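Local structure of pectinesterase A (Erwinia chrysanthemi, 2NTP) at residues A[25-28]-A[34-37]; A[48-53]-A[96-101]. The protein hydrolyses the methyl esters of pectin, releasing methanol and leaving galacturonate units, a reaction thought to begin the maceration and soft-rotting of plant tissue. One frame throughout, in Å; residues are numbered along the deposited sequence.

Contact 1: residues A[25-28]-A[34-37]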
# COMPACT_ATOMS: atom_id res chain seq x y z
N ILE A 25 2.24 16.41 15.88
CA ILE A 25 3.24 16.46 14.81
C ILE A 25 3.71 17.89 14.53
O ILE A 25 4.90 18.14 14.37
CB ILE A 25 2.71 15.82 13.50
CG1 ILE A 25 2.46 14.32 13.71
CG2 ILE A 25 3.70 16.05 12.36
CD1 ILE A 25 1.70 13.66 12.59
N ALA A 26 2.75 18.81 14.46
CA ALA A 26 3.06 20.22 14.24
C ALA A 26 3.91 20.82 15.36
O ALA A 26 4.75 21.69 15.11
CB ALA A 26 1.77 21.01 14.06
N SER A 27 3.70 20.34 16.59
CA SER A 27 4.42 20.80 17.78
C SER A 27 5.93 20.57 17.73
O SER A 27 6.68 21.22 18.46
CB SER A 27 3.84 20.14 19.04
OG SER A 27 4.43 18.86 19.26
N ALA A 28 6.37 19.65 16.87
CA ALA A 28 7.78 19.27 16.77
C ALA A 28 8.65 20.44 16.32
O ALA A 28 8.29 21.15 15.37
CB ALA A 28 7.95 18.10 15.81
N PRO A 34 15.39 13.30 16.16
CA PRO A 34 14.24 12.38 16.31
C PRO A 34 13.10 12.99 17.13
O PRO A 34 13.34 13.64 18.15
CB PRO A 34 14.84 11.17 17.02
CG PRO A 34 16.12 11.64 17.61
CD PRO A 34 16.62 12.71 16.71
N PHE A 35 11.87 12.80 16.65
CA PHE A 35 10.68 13.23 17.37
C PHE A 35 9.71 12.06 17.43
O PHE A 35 9.26 11.57 16.39
CB PHE A 35 10.04 14.44 16.69
CG PHE A 35 9.06 15.18 17.56
CD1 PHE A 35 9.50 16.13 18.48
CD2 PHE A 35 7.69 14.93 17.46
CE1 PHE A 35 8.60 16.82 19.29
CE2 PHE A 35 6.78 15.62 18.27
CZ PHE A 35 7.24 16.56 19.19
N VAL A 36 9.40 11.62 18.64
CA VAL A 36 8.62 10.40 18.87
C VAL A 36 7.30 10.73 19.57
O VAL A 36 7.28 11.35 20.64
CB VAL A 36 9.41 9.37 19.71
CG1 VAL A 36 8.70 8.02 19.74
CG2 VAL A 36 10.83 9.22 19.16
N ILE A 37 6.20 10.30 18.95
CA ILE A 37 4.86 10.58 19.45
C ILE A 37 4.14 9.29 19.84
O ILE A 37 4.00 8.37 19.02
CB ILE A 37 4.02 11.37 18.42
CG1 ILE A 37 4.74 12.66 18.02
CG2 ILE A 37 2.61 11.66 18.97
CD1 ILE A 37 4.18 13.35 16.78

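Contact 2: residues A[48-53]-A[96-101]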
# COMPACT_ATOMS: atom_id res chain seq x y z
N LEU A 48 -3.23 13.20 7.44
CA LEU A 48 -1.91 13.70 7.80
C LEU A 48 -0.95 13.71 6.62
O LEU A 48 -0.96 12.80 5.79
CB LEU A 48 -1.30 12.85 8.93
CG LEU A 48 -2.15 12.62 10.19
CD1 LEU A 48 -1.55 11.51 11.04
CD2 LEU A 48 -2.31 13.91 10.99
N THR A 49 -0.13 14.76 6.55
CA THR A 49 0.97 14.82 5.59
C THR A 49 2.24 15.07 6.38
O THR A 49 2.36 16.07 7.09
CB THR A 49 0.76 15.91 4.52
OG1 THR A 49 -0.45 15.64 3.80
CG2 THR A 49 1.93 15.95 3.54
N ILE A 50 3.17 14.13 6.27
CA ILE A 50 4.41 14.18 7.04
C ILE A 50 5.53 14.77 6.19
O ILE A 50 5.92 14.19 5.18
CB ILE A 50 4.83 12.76 7.53
CG1 ILE A 50 3.71 12.09 8.35
CG2 ILE A 50 6.17 12.80 8.26
CD1 ILE A 50 3.09 12.95 9.43
N THR A 51 6.04 15.92 6.61
CA THR A 51 7.09 16.62 5.86
C THR A 51 8.35 16.80 6.69
O THR A 51 9.36 17.29 6.19
CB THR A 51 6.62 18.00 5.35
OG1 THR A 51 6.20 18.80 6.46
CG2 THR A 51 5.47 17.84 4.35
N ARG A 52 8.28 16.42 7.96
CA ARG A 52 9.42 16.51 8.85
C ARG A 52 10.18 15.19 8.88
O ARG A 52 9.61 14.13 9.13
CB ARG A 52 8.99 16.89 10.27
CG ARG A 52 10.16 17.33 11.14
CD ARG A 52 9.77 17.33 12.60
NE ARG A 52 10.85 17.80 13.46
CZ ARG A 52 11.85 17.04 13.90
NH1 ARG A 52 11.95 15.77 13.53
NH2 ARG A 52 12.77 17.56 14.70
N ASN A 53 11.49 15.29 8.63
CA ASN A 53 12.38 14.14 8.70
C ASN A 53 12.51 13.61 10.12
O ASN A 53 12.42 14.37 11.09
CB ASN A 53 13.77 14.51 8.17
CG ASN A 53 13.78 14.82 6.68
OD1 ASN A 53 12.96 14.31 5.91
ND2 ASN A 53 14.73 15.64 6.26
N LYS A 96 11.91 11.81 5.12
CA LYS A 96 12.81 10.68 5.28
C LYS A 96 12.81 10.18 6.72
O LYS A 96 12.50 10.92 7.64
CB LYS A 96 14.23 11.08 4.87
CG LYS A 96 14.36 11.38 3.40
CD LYS A 96 15.74 11.86 3.05
CE LYS A 96 15.84 12.16 1.56
NZ LYS A 96 14.78 13.12 1.14
N ASP A 97 13.17 8.90 6.88
CA ASP A 97 13.35 8.28 8.19
C ASP A 97 12.12 8.34 9.09
O ASP A 97 12.23 8.52 10.31
CB ASP A 97 14.60 8.84 8.88
CG ASP A 97 15.86 8.58 8.08
OD1 ASP A 97 16.14 7.40 7.77
OD2 ASP A 97 16.57 9.55 7.76
N PHE A 98 10.95 8.18 8.47
CA PHE A 98 9.70 8.06 9.20
C PHE A 98 9.53 6.63 9.69
O PHE A 98 9.92 5.69 8.99
CB PHE A 98 8.51 8.41 8.29
CG PHE A 98 7.17 8.22 8.95
CD1 PHE A 98 6.65 9.19 9.81
CD2 PHE A 98 6.42 7.05 8.73
CE1 PHE A 98 5.42 9.01 10.43
CE2 PHE A 98 5.18 6.87 9.35
CZ PHE A 98 4.68 7.85 10.20
N SER A 99 8.95 6.47 10.87
CA SER A 99 8.46 5.16 11.29
C SER A 99 7.10 5.25 11.96
O SER A 99 6.78 6.25 12.62
CB SER A 99 9.46 4.42 12.19
OG SER A 99 9.56 4.99 13.48
N ALA A 100 6.28 4.22 11.75
CA ALA A 100 5.05 4.03 12.51
C ALA A 100 5.07 2.63 13.10
O ALA A 100 5.47 1.67 12.43
CB ALA A 100 3.83 4.22 11.62
N GLN A 101 4.63 2.52 14.35
CA GLN A 101 4.56 1.23 15.04
C GLN A 101 3.24 1.07 15.79
O GLN A 101 2.74 2.03 16.37
CB GLN A 101 5.73 1.07 16.01
CG GLN A 101 5.77 -0.31 16.69
CD GLN A 101 6.79 -0.41 17.81
OE1 GLN A 101 7.28 0.60 18.33
NE2 GLN A 101 7.11 -1.64 18.20
O HOH W 1 9.86 11.40 8.99

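Contact 1: residues A[25-28]-A[34-37]
Apolar packing of A28 and I25 against F35 and I37 joins helix 21-26 and the loop that follows it to strand 35-39, within the beta-alpha-beta unit that starts with strand 6-8 in this parallel beta-helix. The CB of A28 sits squarely over one face of the F35 ring, 3.4 Å from the ring centroid and only 5° off its normal, a CH-pi contact. With CG anti to the backbone N (chi1 -164°) the ring stands out from the strand beside A28, and chi2 of 83° turns its face to the methyl. S27 OG reaches F35 CZ obliquely at 3.6 Å, but its hydrogen bond goes to A24 O in the helix. Two residues further along the strand, I25 CG1 meets I37 CD1 at 3.7 Å, the two side chains crossing at about a right angle. The same I37 CD1 lies in plane at the edge of the F35 ring, so the ring has a methyl over a face and another at its rim. L55 of the neighbouring strand 55-59 packs on I25, F35 and I37. No hydrogen bond crosses between the two segments, so their direct contact rests on apolar packing and the CH-pi contact.

Contact 2: residues A[48-53]-A[96-101]
The F98 ring meets I50 obliquely, while water 1 lies in the ring plane at its edge. Both branches of I50 take part: CG2 is 4.0 Å from F98 CD1, and CG1 is 4.1 Å from F98 CE1, the side chains crossing at about a right angle. I93 and L57 also touch F98, and I50 packs on I93 and L55, so the pair is part of the apolar core inside the beta-helix, where I50 also meets I25 of helix 21-26.

The second flat group is the amide of N53. Its OD1 accepts the backbone N of K96 at 2.8 Å in a nearly straight bond, 173° at the hydrogen, with the donor tilted 29° out of the carbonyl plane. N53 CG lies beside its own backbone N (chi1 -67°), which swings the amide across to the other turn. K96 CB follows at 3.6 Å from N53 OD1, the two side chains lying side by side and pointing the same way.

In the right-handed parallel beta-helix of the pectinesterases, 51-54 and 94-98 are equivalent turns of adjacent coils, each leading from the four-stranded sheet holding 48-50 and 91-93 into the ten-stranded sheet holding 55-59 and 99-101. Here the coils are tied by more than sheet hydrogen bonds. Water 1 donates to R52 O at 2.7 Å and to K96 O at 3.0 Å, spending both its protons on the two turns. K96 O also lies 3.4 Å from N53 CA in a CA-H...O contact. D97, left-handed at this turn, pairs with R141 in a salt bridge.

From the N terminus, strand 6-8 leads to helix 21-26, and contact 1 closes the short loop 29-33 as the chain enters strand 35-39. Contact 2 opens only afterwards, at 48-53, and closes across one coil of the beta-helix at 96-101; the two are in series and neither encloses the other. Their centres are 9 Å apart and they touch directly: I25 CD1 packs on I50 CD1 at 3.5 Å, and R52 NE lies 3.7 Å from A28 CB. R52 also hydrogen-bonds P29 O and T33 O in the loop that contact 1 closes. Together they tie helix 21-26 and its following loop to strands 35-39 and 48-50 and the first coils' turns, away from the catalytic site.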